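Local coordinates for protein azurocidin (Homo sapiens, PDB 1A7S) that binds heparin, kills many Gram-negative bacteria and attracts monocytes and fibroblasts after storage in neutrophil granules, as a serine protease homologue, at residues 14-19 and 51-56; 67-72 and 100-105; 34-39 and 93-98; 57-62 and 137-142; 28-33 and 105-110. One frame throughout, in Å; residues are numbered along the deposited sequence.

Interaction 1: residues 14-19 and 51-56; sequences FLASIQ and STVVLG. With EOH (ethanol), chain J; EOH (ethanol), chain E.
Ser17 and Val54 exchange two backbone hydrogen bonds, and Gln19 and Thr52 do the same further on, so that strand 15-19 runs antiparallel to strand 51-55 and closes the six-stranded N-terminal barrel of this chymotrypsin-like fold. Ser17 N reaches Val54 O at 2.9 Å, and Val54 N answers to Ser17 O at 2.8 Å. Near Gly56, water takes over from direct pairing. One molecule donates both to Leu15 O and to Val54 O, the latter at 2.9 Å, giving Val54 O a second donor besides Ser17 N. Another water accepts from Gly56 N at 2.8 Å and lies beside Leu15 O.

On the face of Ser17, Gln19 and Val54, the serine hydroxyl, anti to N (chi1 169°), donates to Gln19 OE1 at 2.9 Å, in the amide plane and on a lone pair; His24 ND1 is also hydrogen-bonded to this hydroxyl. The amide held in this way crosses Val54 obliquely, with Gln19 CD 3.7 Å from Val54 CG2. The opposite face is apolar: Ala16 CB meets Leu55 CD2 at 3.7 Å, and Ile18 and Val53 lie side by side.

The contact illustrates how a buried seam is made affordable: peptide groups that face one another are paired directly or, at the Gly56 end, through water, those of Ala16, Ile18 and Val53 turn to neighbouring strands, and methyl groups fill the barrel interior.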
# COMPACT_ATOMS: atom_id res chain seq x y z
N PHE A 14 -8.39 0.58 6.40
CA PHE A 14 -7.23 1.42 6.32
C PHE A 14 -6.82 1.72 4.90
O PHE A 14 -5.88 2.47 4.68
CB PHE A 14 -6.07 0.82 7.12
CG PHE A 14 -5.85 -0.64 6.75
CD1 PHE A 14 -5.24 -0.99 5.60
CD2 PHE A 14 -6.37 -1.66 7.59
CE1 PHE A 14 -5.13 -2.32 5.19
CE2 PHE A 14 -6.25 -2.98 7.18
CZ PHE A 14 -5.67 -3.31 6.00
N LEU A 15 -7.42 1.06 3.90
CA LEU A 15 -6.95 1.15 2.56
C LEU A 15 -7.23 2.52 1.92
O LEU A 15 -8.35 3.04 2.08
CB LEU A 15 -7.57 0.12 1.65
CG LEU A 15 -7.09 -1.24 1.63
CD1 LEU A 15 -7.82 -2.02 0.52
CD2 LEU A 15 -5.57 -1.41 1.47
N ALA A 16 -6.27 2.99 1.18
CA ALA A 16 -6.44 4.20 0.39
C ALA A 16 -6.42 3.88 -1.09
O ALA A 16 -5.70 2.99 -1.52
CB ALA A 16 -5.25 5.13 0.68
N SER A 17 -7.18 4.66 -1.84
CA SER A 17 -7.15 4.74 -3.30
C SER A 17 -6.51 6.09 -3.64
O SER A 17 -7.01 7.11 -3.21
CB SER A 17 -8.54 4.61 -3.87
OG SER A 17 -8.55 4.93 -5.25
N ILE A 18 -5.41 6.08 -4.37
CA ILE A 18 -4.71 7.29 -4.83
C ILE A 18 -5.10 7.50 -6.29
O ILE A 18 -4.98 6.59 -7.12
CB ILE A 18 -3.19 7.14 -4.66
CG1 ILE A 18 -2.75 6.49 -3.38
CG2 ILE A 18 -2.59 8.52 -4.83
CD1 ILE A 18 -3.13 6.99 -2.10
N GLN A 19 -5.61 8.70 -6.55
CA GLN A 19 -6.29 8.98 -7.82
C GLN A 19 -5.71 10.19 -8.49
O GLN A 19 -5.30 11.17 -7.85
CB GLN A 19 -7.80 9.18 -7.54
CG GLN A 19 -8.41 7.95 -6.87
CD GLN A 19 -9.91 7.88 -6.81
OE1 GLN A 19 -10.46 6.82 -6.39
NE2 GLN A 19 -10.57 8.90 -7.22
N SER A 51 -2.68 14.70 -7.34
CA SER A 51 -3.40 13.53 -7.04
C SER A 51 -4.23 13.75 -5.76
O SER A 51 -3.89 14.61 -4.95
CB SER A 51 -2.42 12.33 -6.72
OG SER A 51 -1.70 12.06 -7.96
N THR A 52 -5.26 12.92 -5.63
CA THR A 52 -6.07 12.89 -4.45
C THR A 52 -6.03 11.54 -3.76
O THR A 52 -5.54 10.57 -4.34
CB THR A 52 -7.55 13.21 -4.75
OG1 THR A 52 -8.05 12.24 -5.61
CG2 THR A 52 -7.66 14.63 -5.32
N VAL A 53 -6.47 11.54 -2.50
CA VAL A 53 -6.48 10.35 -1.67
C VAL A 53 -7.92 10.09 -1.24
O VAL A 53 -8.52 10.99 -0.67
CB VAL A 53 -5.59 10.47 -0.41
CG1 VAL A 53 -5.73 9.24 0.47
CG2 VAL A 53 -4.15 10.72 -0.83
N VAL A 54 -8.43 8.90 -1.51
CA VAL A 54 -9.74 8.50 -1.11
C VAL A 54 -9.67 7.38 -0.08
O VAL A 54 -9.09 6.32 -0.34
CB VAL A 54 -10.58 8.02 -2.33
CG1 VAL A 54 -12.01 7.71 -1.89
CG2 VAL A 54 -10.60 9.07 -3.41
N LEU A 55 -10.24 7.63 1.08
CA LEU A 55 -10.38 6.65 2.17
C LEU A 55 -11.84 6.23 2.29
O LEU A 55 -12.74 7.00 1.90
CB LEU A 55 -9.92 7.27 3.47
CG LEU A 55 -8.50 7.87 3.50
CD1 LEU A 55 -8.21 8.36 4.93
CD2 LEU A 55 -7.49 6.86 3.05
N GLY A 56 -12.11 5.08 2.85
CA GLY A 56 -13.46 4.62 3.04
C GLY A 56 -14.15 4.12 1.78
O GLY A 56 -15.36 3.89 1.81
C1 EOH J . -12.12 11.04 -5.78
C2 EOH J . -12.81 11.66 -4.56
O EOH J . -10.75 11.54 -5.91
C1 EOH E . -15.24 -0.14 2.37
C2 EOH E . -14.29 -0.93 1.68
O EOH E . -15.85 1.13 2.52
O HOH W 1 -10.45 3.86 0.28
O HOH W 2 -10.47 2.99 3.72
O HOH W 3 -8.13 12.73 -8.35

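Interaction 2: residues 67-72 and 100-105; sequences SRQTFS and NLTSSV
Gln69 and Asn100 have CA atoms 8.1 Å apart, too far for strand-to-strand pairing; strand 69-72 of the N-terminal barrel here faces an irregular loop that folds into a type I beta turn from Thr102 to Val105. The gap is bridged by a side chain imitating a peptide group. The Gln69 carboxamide offers both its polar atoms to the backbone of Asn100: OE1 accepts from Asn100 N at 2.8 Å, in the carbonyl plane and on a lone pair, while NE2 donates to Asn100 O at 2.8 Å. That second bond is almost straight (176°), with the acceptor lying in the amide plane. Two bonds from one flat group fix its rotation and settle which end is nitrogen. An extended chain beyond CG (chi2 170°) carries the amide across to the loop, where Val105 CG2 sits 3.5 Å from Gln69 NE2.

The turn is braced from within by an ST turn, in which Thr102 OG1 accepts from Ser104 N. Ser67 and Ser104 approach each other around a water, but both residues have a second conformation, so this detail is doubtful; Ser67 OG is also bonded to Gly56 O. A second water donates to Ser67 O at 2.8 Å, accepts from Gln69 NE2 at 3.0 Å and is hydrogen-bonded to Thr102 OG1.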
# COMPACT_ATOMS: atom_id res chain seq x y z
N SER A 67 -19.59 6.94 3.40
CA SER A 67 -18.46 6.12 3.81
C SER A 67 -17.10 6.80 3.50
O SER A 67 -16.13 6.58 4.23
CB SER A 67 -18.51 4.79 3.06
OG SER A 67 -17.51 3.90 3.48
N ARG A 68 -17.01 7.49 2.40
CA ARG A 68 -15.77 8.05 1.92
C ARG A 68 -15.35 9.33 2.60
O ARG A 68 -16.15 10.14 3.02
CB ARG A 68 -15.81 8.28 0.43
CG ARG A 68 -15.78 6.99 -0.40
CD ARG A 68 -15.78 7.36 -1.86
NE ARG A 68 -15.79 6.16 -2.69
CZ ARG A 68 -15.36 6.16 -3.98
NH1 ARG A 68 -14.84 7.20 -4.58
NH2 ARG A 68 -15.41 5.00 -4.63
N GLN A 69 -14.02 9.53 2.61
CA GLN A 69 -13.39 10.74 2.92
C GLN A 69 -12.32 11.02 1.88
O GLN A 69 -11.51 10.13 1.59
CB GLN A 69 -12.78 10.82 4.30
CG GLN A 69 -13.82 10.59 5.43
CD GLN A 69 -13.10 10.45 6.78
OE1 GLN A 69 -12.28 11.33 7.13
NE2 GLN A 69 -13.35 9.37 7.47
N THR A 70 -12.30 12.17 1.30
CA THR A 70 -11.39 12.57 0.26
C THR A 70 -10.45 13.68 0.67
O THR A 70 -10.89 14.61 1.37
CB THR A 70 -12.07 12.89 -1.08
OG1 THR A 70 -12.93 11.77 -1.45
CG2 THR A 70 -11.15 13.20 -2.18
N PHE A 71 -9.21 13.62 0.24
CA PHE A 71 -8.18 14.56 0.61
C PHE A 71 -7.26 14.95 -0.51
O PHE A 71 -6.99 14.20 -1.43
CB PHE A 71 -7.23 13.91 1.70
CG PHE A 71 -7.99 13.33 2.87
CD1 PHE A 71 -8.57 12.08 2.83
CD2 PHE A 71 -8.14 14.06 4.06
CE1 PHE A 71 -9.36 11.58 3.85
CE2 PHE A 71 -8.87 13.55 5.12
CZ PHE A 71 -9.50 12.32 5.01
N SER A 72 -6.78 16.22 -0.35
CA SER A 72 -5.67 16.64 -1.20
C SER A 72 -4.38 16.31 -0.41
O SER A 72 -4.42 16.05 0.81
CB SER A 72 -5.69 18.14 -1.50
OG SER A 72 -6.89 18.54 -2.17
N ASN A 100 -11.22 11.44 9.75
CA ASN A 100 -12.05 11.02 10.86
C ASN A 100 -11.97 9.49 10.97
O ASN A 100 -12.06 8.80 9.94
CB ASN A 100 -13.53 11.37 10.63
CG ASN A 100 -13.93 12.72 11.04
OD1 ASN A 100 -13.16 13.40 11.79
ND2 ASN A 100 -15.12 13.17 10.63
N LEU A 101 -11.88 8.99 12.16
CA LEU A 101 -11.83 7.50 12.34
C LEU A 101 -13.28 7.05 12.45
O LEU A 101 -14.00 7.42 13.35
CB LEU A 101 -10.98 7.11 13.53
CG LEU A 101 -9.54 7.73 13.46
CD1 LEU A 101 -8.78 7.38 14.69
CD2 LEU A 101 -8.87 7.28 12.16
N THR A 102 -13.71 6.20 11.52
CA THR A 102 -15.06 5.72 11.43
C THR A 102 -15.02 4.22 11.21
O THR A 102 -13.97 3.63 11.08
CB THR A 102 -15.81 6.38 10.24
OG1 THR A 102 -15.17 5.89 9.05
CG2 THR A 102 -15.65 7.88 10.24
N SER A 103 -16.22 3.63 11.10
CA SER A 103 -16.22 2.18 10.83
C SER A 103 -15.62 1.88 9.46
O SER A 103 -15.19 0.73 9.22
CB SER A 103 -17.69 1.72 10.93
OG SER A 103 -18.47 2.39 9.97
N SER A 104 -15.52 2.86 8.57
CA SER A 104 -14.94 2.56 7.22
C SER A 104 -13.53 3.12 7.03
O SER A 104 -12.99 2.89 5.96
CB SER A 104 -15.85 3.20 6.13
OG SER A 104 -17.12 2.64 6.13
N VAL A 105 -13.03 3.84 8.01
CA VAL A 105 -11.70 4.48 7.91
C VAL A 105 -10.98 4.28 9.25
O VAL A 105 -11.36 4.84 10.30
CB VAL A 105 -11.81 5.95 7.58
CG1 VAL A 105 -10.43 6.62 7.59
CG2 VAL A 105 -12.47 6.19 6.21
O HOH W 4 -15.63 7.49 6.84
O HOH W 5 -17.99 1.35 3.74

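Interaction 3: residues 34-39 and 93-98; sequences RFVMTA and LQLDRE. With EOH (ethanol), chain Q.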
# COMPACT_ATOMS: atom_id res chain seq x y z
N ARG A 34 -3.36 12.00 9.80
CA ARG A 34 -2.87 12.94 8.85
C ARG A 34 -1.98 12.39 7.76
O ARG A 34 -1.53 13.15 6.89
CB ARG A 34 -2.20 14.17 9.53
CG ARG A 34 -2.13 15.43 8.77
CD ARG A 34 -1.45 16.52 9.63
NE ARG A 34 -2.18 16.82 10.83
CZ ARG A 34 -3.08 17.82 10.94
NH1 ARG A 34 -3.52 18.46 9.86
NH2 ARG A 34 -3.65 18.13 12.13
N PHE A 35 -1.69 11.08 7.72
CA PHE A 35 -0.74 10.57 6.78
C PHE A 35 -1.13 9.19 6.22
O PHE A 35 -1.53 8.29 6.93
CB PHE A 35 0.69 10.38 7.39
CG PHE A 35 1.36 11.70 7.75
CD1 PHE A 35 1.13 12.22 9.02
CD2 PHE A 35 2.22 12.32 6.91
CE1 PHE A 35 1.79 13.39 9.39
CE2 PHE A 35 2.85 13.49 7.23
CZ PHE A 35 2.62 14.03 8.50
N VAL A 36 -0.93 9.09 4.91
CA VAL A 36 -1.04 7.86 4.14
C VAL A 36 0.32 7.41 3.67
O VAL A 36 1.13 8.18 3.16
CB VAL A 36 -2.01 8.05 2.96
CG1 VAL A 36 -1.90 6.93 1.92
CG2 VAL A 36 -3.50 8.01 3.55
N MET A 37 0.58 6.11 3.87
CA MET A 37 1.83 5.46 3.42
C MET A 37 1.57 4.75 2.08
O MET A 37 0.59 4.01 1.95
CB MET A 37 2.27 4.43 4.46
CG MET A 37 3.53 3.69 4.10
SD MET A 37 4.17 2.69 5.47
CE MET A 37 2.95 1.36 5.55
N THR A 38 2.45 4.99 1.14
CA THR A 38 2.36 4.43 -0.20
C THR A 38 3.79 4.25 -0.74
O THR A 38 4.76 4.31 0.03
CB THR A 38 1.50 5.33 -1.10
OG1 THR A 38 1.25 4.73 -2.35
CG2 THR A 38 2.04 6.69 -1.28
N ALA A 39 3.87 3.91 -2.02
CA ALA A 39 5.16 3.72 -2.69
C ALA A 39 5.56 4.99 -3.37
O ALA A 39 4.78 5.64 -4.08
CB ALA A 39 5.04 2.57 -3.69
N LEU A 93 2.33 10.57 2.44
CA LEU A 93 1.48 11.66 1.92
C LEU A 93 0.80 12.30 3.15
O LEU A 93 0.06 11.66 3.86
CB LEU A 93 0.42 11.08 1.00
CG LEU A 93 0.84 10.19 -0.16
CD1 LEU A 93 -0.33 9.68 -0.95
CD2 LEU A 93 1.86 10.89 -1.03
N GLN A 94 1.09 13.59 3.31
CA GLN A 94 0.39 14.34 4.39
C GLN A 94 -0.95 14.78 3.79
O GLN A 94 -0.93 15.48 2.75
CB GLN A 94 1.19 15.51 4.86
CG GLN A 94 0.53 16.28 5.98
CD GLN A 94 1.33 17.35 6.61
OE1 GLN A 94 2.56 17.19 6.77
NE2 GLN A 94 0.64 18.36 7.14
N LEU A 95 -2.00 14.42 4.43
CA LEU A 95 -3.37 14.84 3.97
C LEU A 95 -3.61 16.27 4.36
O LEU A 95 -3.00 16.79 5.28
CB LEU A 95 -4.38 13.90 4.65
CG LEU A 95 -4.15 12.42 4.49
CD1 LEU A 95 -5.25 11.64 5.21
CD2 LEU A 95 -4.08 12.00 3.08
N ASP A 96 -4.58 16.91 3.71
CA ASP A 96 -4.91 18.30 3.96
C ASP A 96 -5.48 18.54 5.34
O ASP A 96 -5.54 19.69 5.80
CB ASP A 96 -5.84 18.83 2.91
CG ASP A 96 -7.23 18.21 2.82
OD1 ASP A 96 -8.06 18.49 3.75
OD2 ASP A 96 -7.53 17.35 2.04
N ARG A 97 -5.97 17.51 5.98
CA ARG A 97 -6.58 17.62 7.33
C ARG A 97 -6.54 16.24 7.96
O ARG A 97 -6.25 15.22 7.28
CB ARG A 97 -8.00 18.14 7.19
CG ARG A 97 -8.93 17.08 6.53
CD ARG A 97 -10.27 17.71 6.11
NE ARG A 97 -11.21 16.68 5.62
CZ ARG A 97 -11.16 16.18 4.37
NH1 ARG A 97 -10.36 16.67 3.44
NH2 ARG A 97 -11.93 15.12 4.08
N GLU A 98 -6.88 16.10 9.23
CA GLU A 98 -6.99 14.80 9.83
C GLU A 98 -8.22 14.05 9.32
O GLU A 98 -9.31 14.58 9.27
CB GLU A 98 -7.14 14.91 11.38
CG GLU A 98 -5.79 15.32 11.97
CD GLU A 98 -5.66 15.28 13.45
OE1 GLU A 98 -6.61 14.88 14.15
OE2 GLU A 98 -4.60 15.70 13.96
C1 EOH Q . -0.09 20.39 9.49
C2 EOH Q . -0.09 20.41 11.02
O EOH Q . 1.26 20.53 8.98
O HOH W 6 -2.29 18.47 7.15
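Arg34 O receives a hydrogen bond from Leu95 N at 2.8 Å, beginning the antiparallel ladder between strands 35-38 and 93-95, neighbours in the N-terminal barrel; the former lies in the 20-44 region, which possesses antibiotic activity. Val36 and Leu93 continue the ladder with reciprocal backbone bonds.

With chi1 at -156°, CG lies anti to N and the Arg34 side chain runs beside Gln94. From CB the chain passes to Arg34 CG, 3.8 Å from Leu95 O, then to Arg34 CD, 3.7 Å from Gln94 NE2. A bend at chi3 turns the guanidinium so that Glu98 CG lies over one face, toward its rim, and an ethanol carbon over the centre of the other. Arg34 NH1 donates to a water at 3.0 Å, which also accepts from Gln94 NE2 and donates to Leu95 O. Arg34 NH2 ends 3.2 Å from Glu98 OE2, in a salt bridge whose hydrogen bond is weak and bent (128°). Gln94 OE1 is bonded to Gly221 N, while Gln94 CB touches Phe35 CE2 at 3.5 Å.

Regular backbone bonds inside and a water-bridged, loosely paired arginine outside suggest that the barrel strands supply the firmer hold, the charge pair a modest one at the surface.

Interaction 4: residues 57-62 and 137-142; sequences AYDLRR and LSRFPR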
# COMPACT_ATOMS: atom_id res chain seq x y z
N ALA A 57 -13.41 3.93 0.68
CA ALA A 57 -14.05 3.46 -0.53
C ALA A 57 -14.29 1.96 -0.52
O ALA A 57 -13.56 1.21 0.12
CB ALA A 57 -13.16 3.79 -1.72
N TYR A 58 -15.28 1.55 -1.31
CA TYR A 58 -15.51 0.13 -1.57
C TYR A 58 -15.52 -0.08 -3.08
O TYR A 58 -14.59 -0.75 -3.61
CB TYR A 58 -16.77 -0.38 -0.90
CG TYR A 58 -17.10 -1.82 -1.18
CD1 TYR A 58 -16.20 -2.77 -0.74
CD2 TYR A 58 -18.23 -2.19 -1.87
CE1 TYR A 58 -16.37 -4.09 -0.93
CE2 TYR A 58 -18.43 -3.62 -2.08
CZ TYR A 58 -17.46 -4.49 -1.62
OH TYR A 58 -17.65 -5.89 -1.79
N ASP A 59 -16.55 0.39 -3.75
CA ASP A 59 -16.65 0.31 -5.23
C ASP A 59 -16.16 1.61 -5.83
O ASP A 59 -16.71 2.69 -5.62
CB ASP A 59 -18.17 0.12 -5.55
CG ASP A 59 -18.49 0.07 -7.00
OD1 ASP A 59 -17.57 0.26 -7.86
OD2 ASP A 59 -19.67 -0.20 -7.32
N LEU A 60 -15.03 1.56 -6.54
CA LEU A 60 -14.44 2.72 -7.09
C LEU A 60 -15.41 3.56 -7.94
O LEU A 60 -15.22 4.76 -8.04
CB LEU A 60 -13.23 2.37 -7.98
CG LEU A 60 -11.99 1.84 -7.32
CD1 LEU A 60 -10.91 1.48 -8.29
CD2 LEU A 60 -11.47 2.78 -6.23
N ARG A 61 -16.38 2.93 -8.57
CA ARG A 61 -17.28 3.61 -9.46
C ARG A 61 -18.51 4.19 -8.77
O ARG A 61 -19.34 4.82 -9.47
CB ARG A 61 -17.73 2.70 -10.61
CG ARG A 61 -16.56 2.15 -11.42
CD ARG A 61 -17.05 1.23 -12.56
NE ARG A 61 -17.52 2.04 -13.67
CZ ARG A 61 -16.85 2.28 -14.79
NH1 ARG A 61 -15.79 1.58 -15.15
NH2 ARG A 61 -17.36 3.16 -15.64
N ARG A 62 -18.58 4.16 -7.47
CA ARG A 62 -19.76 4.63 -6.70
C ARG A 62 -19.33 5.78 -5.82
O ARG A 62 -18.26 5.83 -5.25
CB ARG A 62 -20.32 3.46 -5.89
CG ARG A 62 -21.75 3.63 -5.38
CD ARG A 62 -22.81 3.51 -6.42
NE ARG A 62 -22.81 2.15 -6.98
CZ ARG A 62 -23.42 1.80 -8.10
NH1 ARG A 62 -24.11 2.67 -8.83
NH2 ARG A 62 -23.27 0.54 -8.56
N LEU A 137 -8.54 -2.50 -14.00
CA LEU A 137 -8.65 -2.48 -12.54
C LEU A 137 -9.94 -3.20 -12.14
O LEU A 137 -10.86 -3.38 -12.92
CB LEU A 137 -8.70 -1.08 -12.01
CG LEU A 137 -7.52 -0.15 -12.21
CD1 LEU A 137 -7.88 1.23 -11.68
CD2 LEU A 137 -6.25 -0.66 -11.60
N SER A 138 -9.97 -3.57 -10.85
CA SER A 138 -11.18 -4.10 -10.26
C SER A 138 -11.92 -2.98 -9.55
O SER A 138 -11.33 -2.23 -8.75
CB SER A 138 -10.79 -5.18 -9.21
OG SER A 138 -11.96 -5.57 -8.51
N ARG A 139 -13.22 -2.84 -9.82
CA ARG A 139 -13.98 -1.79 -9.11
C ARG A 139 -14.14 -2.07 -7.64
O ARG A 139 -14.27 -1.16 -6.83
CB ARG A 139 -15.35 -1.53 -9.78
CG ARG A 139 -16.35 -2.68 -9.63
CD ARG A 139 -17.56 -2.47 -10.54
NE ARG A 139 -18.35 -1.33 -10.12
CZ ARG A 139 -19.48 -0.92 -10.72
NH1 ARG A 139 -19.75 -1.36 -11.96
NH2 ARG A 139 -20.22 -0.04 -10.17
N PHE A 140 -14.14 -3.35 -7.28
CA PHE A 140 -14.21 -3.75 -5.85
C PHE A 140 -12.82 -4.09 -5.37
O PHE A 140 -11.95 -4.57 -6.12
CB PHE A 140 -15.13 -4.98 -5.71
CG PHE A 140 -16.55 -4.74 -6.18
CD1 PHE A 140 -17.37 -3.84 -5.56
CD2 PHE A 140 -17.02 -5.39 -7.30
CE1 PHE A 140 -18.67 -3.65 -6.01
CE2 PHE A 140 -18.30 -5.15 -7.78
CZ PHE A 140 -19.13 -4.30 -7.13
N PRO A 141 -12.53 -3.94 -4.08
CA PRO A 141 -11.26 -4.37 -3.57
C PRO A 141 -11.21 -5.93 -3.60
O PRO A 141 -12.25 -6.55 -3.44
CB PRO A 141 -11.19 -3.84 -2.14
CG PRO A 141 -12.51 -3.17 -1.90
CD PRO A 141 -13.47 -3.65 -2.98
N ARG A 142 -10.03 -6.44 -3.85
CA ARG A 142 -9.81 -7.91 -3.83
C ARG A 142 -8.64 -8.16 -2.89
O ARG A 142 -7.82 -7.28 -2.68
CB ARG A 142 -9.61 -8.44 -5.23
CG ARG A 142 -10.75 -8.15 -6.18
CD ARG A 142 -10.56 -8.80 -7.52
NE ARG A 142 -10.77 -10.26 -7.43
CZ ARG A 142 -11.93 -10.87 -7.44
NH1 ARG A 142 -13.11 -10.29 -7.52
NH2 ARG A 142 -11.91 -12.24 -7.31
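Arg139 grips Asp59 side-on with two nitrogens, NE bonding OD1 at 2.9 Å in a nearly straight line and NH2 bonding OD2 at 2.9 Å on its syn lone pair. Arg61 N reaches the same OD1 from the opposite face of the carboxylate, completing an Asx turn, so one oxygen serves two donors. Arg61 CD lies over the centre of the guanidinium face, and Arg62, in a long salt bridge to Asp59, joins the cluster round this single carboxylate. Beside the charged cluster, Tyr58 packs against two residues: its CE2 meets Phe140 CD1 at 3.6 Å, the ring planes 44° apart, and its CE1 meets Pro141 CD at 3.6 Å. Leu60 N adds a backbone bond to Arg139 O at 2.8 Å.

The contact ties the loop between strands 51-55 and 69-77 of the N-terminal barrel to the loop joining strands 122-127 and 142-148 of the second sheet, with Leu60 resting on His24 of strand 23-32 and Tyr58 on Lys6 of strand 5-6.

Interaction 5: residues 28-33 and 105-110; sequences GALIHA and VTILPL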
# COMPACT_ATOMS: atom_id res chain seq x y z
N GLY A 28 -2.58 2.60 -0.92
CA GLY A 28 -1.84 3.05 0.25
C GLY A 28 -2.58 2.63 1.49
O GLY A 28 -3.63 1.97 1.42
N ALA A 29 -2.11 3.08 2.63
CA ALA A 29 -2.75 2.79 3.90
C ALA A 29 -2.70 4.04 4.78
O ALA A 29 -1.65 4.70 4.88
CB ALA A 29 -2.00 1.68 4.64
N LEU A 30 -3.79 4.32 5.47
CA LEU A 30 -3.76 5.37 6.48
C LEU A 30 -2.94 4.83 7.65
O LEU A 30 -3.26 3.79 8.21
CB LEU A 30 -5.21 5.65 6.95
CG LEU A 30 -5.37 6.86 7.88
CD1 LEU A 30 -5.09 8.17 7.13
CD2 LEU A 30 -6.72 6.89 8.53
N ILE A 31 -1.87 5.55 8.05
CA ILE A 31 -1.00 5.12 9.15
C ILE A 31 -0.98 6.10 10.30
O ILE A 31 -0.31 5.86 11.34
CB ILE A 31 0.43 4.82 8.69
CG1 ILE A 31 1.11 6.03 8.02
CG2 ILE A 31 0.42 3.61 7.74
CD1 ILE A 31 2.62 6.03 8.12
N HIS A 32 -1.74 7.16 10.21
CA HIS A 32 -1.83 8.25 11.18
C HIS A 32 -3.00 9.10 10.69
O HIS A 32 -3.36 9.06 9.52
CB HIS A 32 -0.51 9.06 11.12
CG HIS A 32 -0.42 10.25 12.05
ND1 HIS A 32 0.26 10.36 13.22
CD2 HIS A 32 -0.90 11.44 11.87
CE1 HIS A 32 0.08 11.60 13.70
NE2 HIS A 32 -0.66 12.26 12.82
N ALA A 33 -3.67 9.81 11.60
CA ALA A 33 -4.78 10.61 11.18
C ALA A 33 -4.53 11.52 10.02
O ALA A 33 -5.42 11.84 9.24
CB ALA A 33 -5.31 11.43 12.39
N VAL A 105 -13.03 3.84 8.01
CA VAL A 105 -11.70 4.48 7.91
C VAL A 105 -10.98 4.28 9.25
O VAL A 105 -11.36 4.84 10.30
CB VAL A 105 -11.81 5.95 7.58
CG1 VAL A 105 -10.43 6.62 7.59
CG2 VAL A 105 -12.47 6.19 6.21
N THR A 106 -9.90 3.49 9.21
CA THR A 106 -9.11 3.20 10.38
C THR A 106 -7.62 3.30 10.03
O THR A 106 -7.24 3.34 8.86
CB THR A 106 -9.36 1.70 10.83
OG1 THR A 106 -8.87 0.86 9.78
CG2 THR A 106 -10.76 1.43 11.18
N ILE A 107 -6.81 3.35 11.07
CA ILE A 107 -5.37 3.44 10.95
C ILE A 107 -4.79 2.03 11.04
O ILE A 107 -5.09 1.24 11.93
CB ILE A 107 -4.79 4.35 12.05
CG1 ILE A 107 -5.24 5.80 11.83
CG2 ILE A 107 -3.30 4.19 12.22
CD1 ILE A 107 -4.99 6.70 13.07
N LEU A 108 -3.84 1.75 10.15
CA LEU A 108 -3.11 0.48 10.14
C LEU A 108 -1.80 0.66 10.95
O LEU A 108 -1.01 1.51 10.61
CB LEU A 108 -2.72 0.16 8.68
CG LEU A 108 -1.95 -1.14 8.46
CD1 LEU A 108 -2.73 -2.34 8.93
CD2 LEU A 108 -1.60 -1.29 6.99
N PRO A 109 -1.61 -0.15 11.98
CA PRO A 109 -0.40 -0.02 12.80
C PRO A 109 0.85 -0.56 12.12
O PRO A 109 0.78 -1.40 11.22
CB PRO A 109 -0.72 -0.89 14.05
CG PRO A 109 -1.84 -1.74 13.69
CD PRO A 109 -2.57 -1.10 12.55
N LEU A 110 1.98 -0.05 12.58
CA LEU A 110 3.28 -0.33 11.99
C LEU A 110 4.11 -1.22 12.89
O LEU A 110 4.00 -1.17 14.10
CB LEU A 110 4.05 1.00 11.82
CG LEU A 110 3.40 2.07 10.97
CD1 LEU A 110 4.16 3.39 11.09
CD2 LEU A 110 3.42 1.64 9.48
O HOH W 7 -0.01 3.37 12.33
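Leu30 O accepts from Leu108 N at 2.9 Å, almost perfectly straight (177°), and this is the one direct hydrogen bond between strand 28-32, which ends in a classic beta bulge at Ile31 and His32 opposite Phe35, and the extended segment 105-110 leading from the N-terminal barrel of the chymotrypsin fold to its second half. The strand belongs to the 20-44 region with antibiotic activity. The two segments run roughly at right angles (103° between their end-to-end directions), so contacts fan out from this point. Ile107 spreads both its branches over the strand end: CG2 lies 3.5 Å from Ile31 O and CD1 lies 3.7 Å from Ala33 N. A water donates to both Ile31 O and Leu108 O, the first at 2.7 Å, linking the chains where no direct bond joins them.

Further out, Leu108 CD2 meets Ala29 CB at 3.8 Å, and Leu110 CD2 meets Ile31 CG2 at 4.0 Å. The second half of the molecule backs these groups: Ile213 of helix 210-218 touches Ile31 and Leu110, Pro178 of strand 178-181 touches Ala29 and Leu108. In Leu30, chi1 of -172° swings CG beside the carbonyl carbon, bringing Leu30 CD2 within 3.6 Å of Thr106 O, a buried carbonyl without a polar partner.

From the N terminus, interaction 1 closes first, joining the first and fourth barrel strands. Before it closes, the chain has already opened interaction 5 at 28-33 and interaction 3 at 34-39, so interaction 1 crosses both. Interaction 4 opens next at 57-62, and interaction 2 at 67-72. Interaction 3 then closes at 93-98, nested within interaction 5 and crossing interaction 2. Interaction 2 closes at 100-105, nested inside both 4 and 5 and sharing Val105 with the latter, which closes at 105-110. Interaction 4, crossing 3 and 5, closes last at 137-142. Interactions 1 to 3 consolidate the barrel and its loop; 4 and 5 lead into the second half.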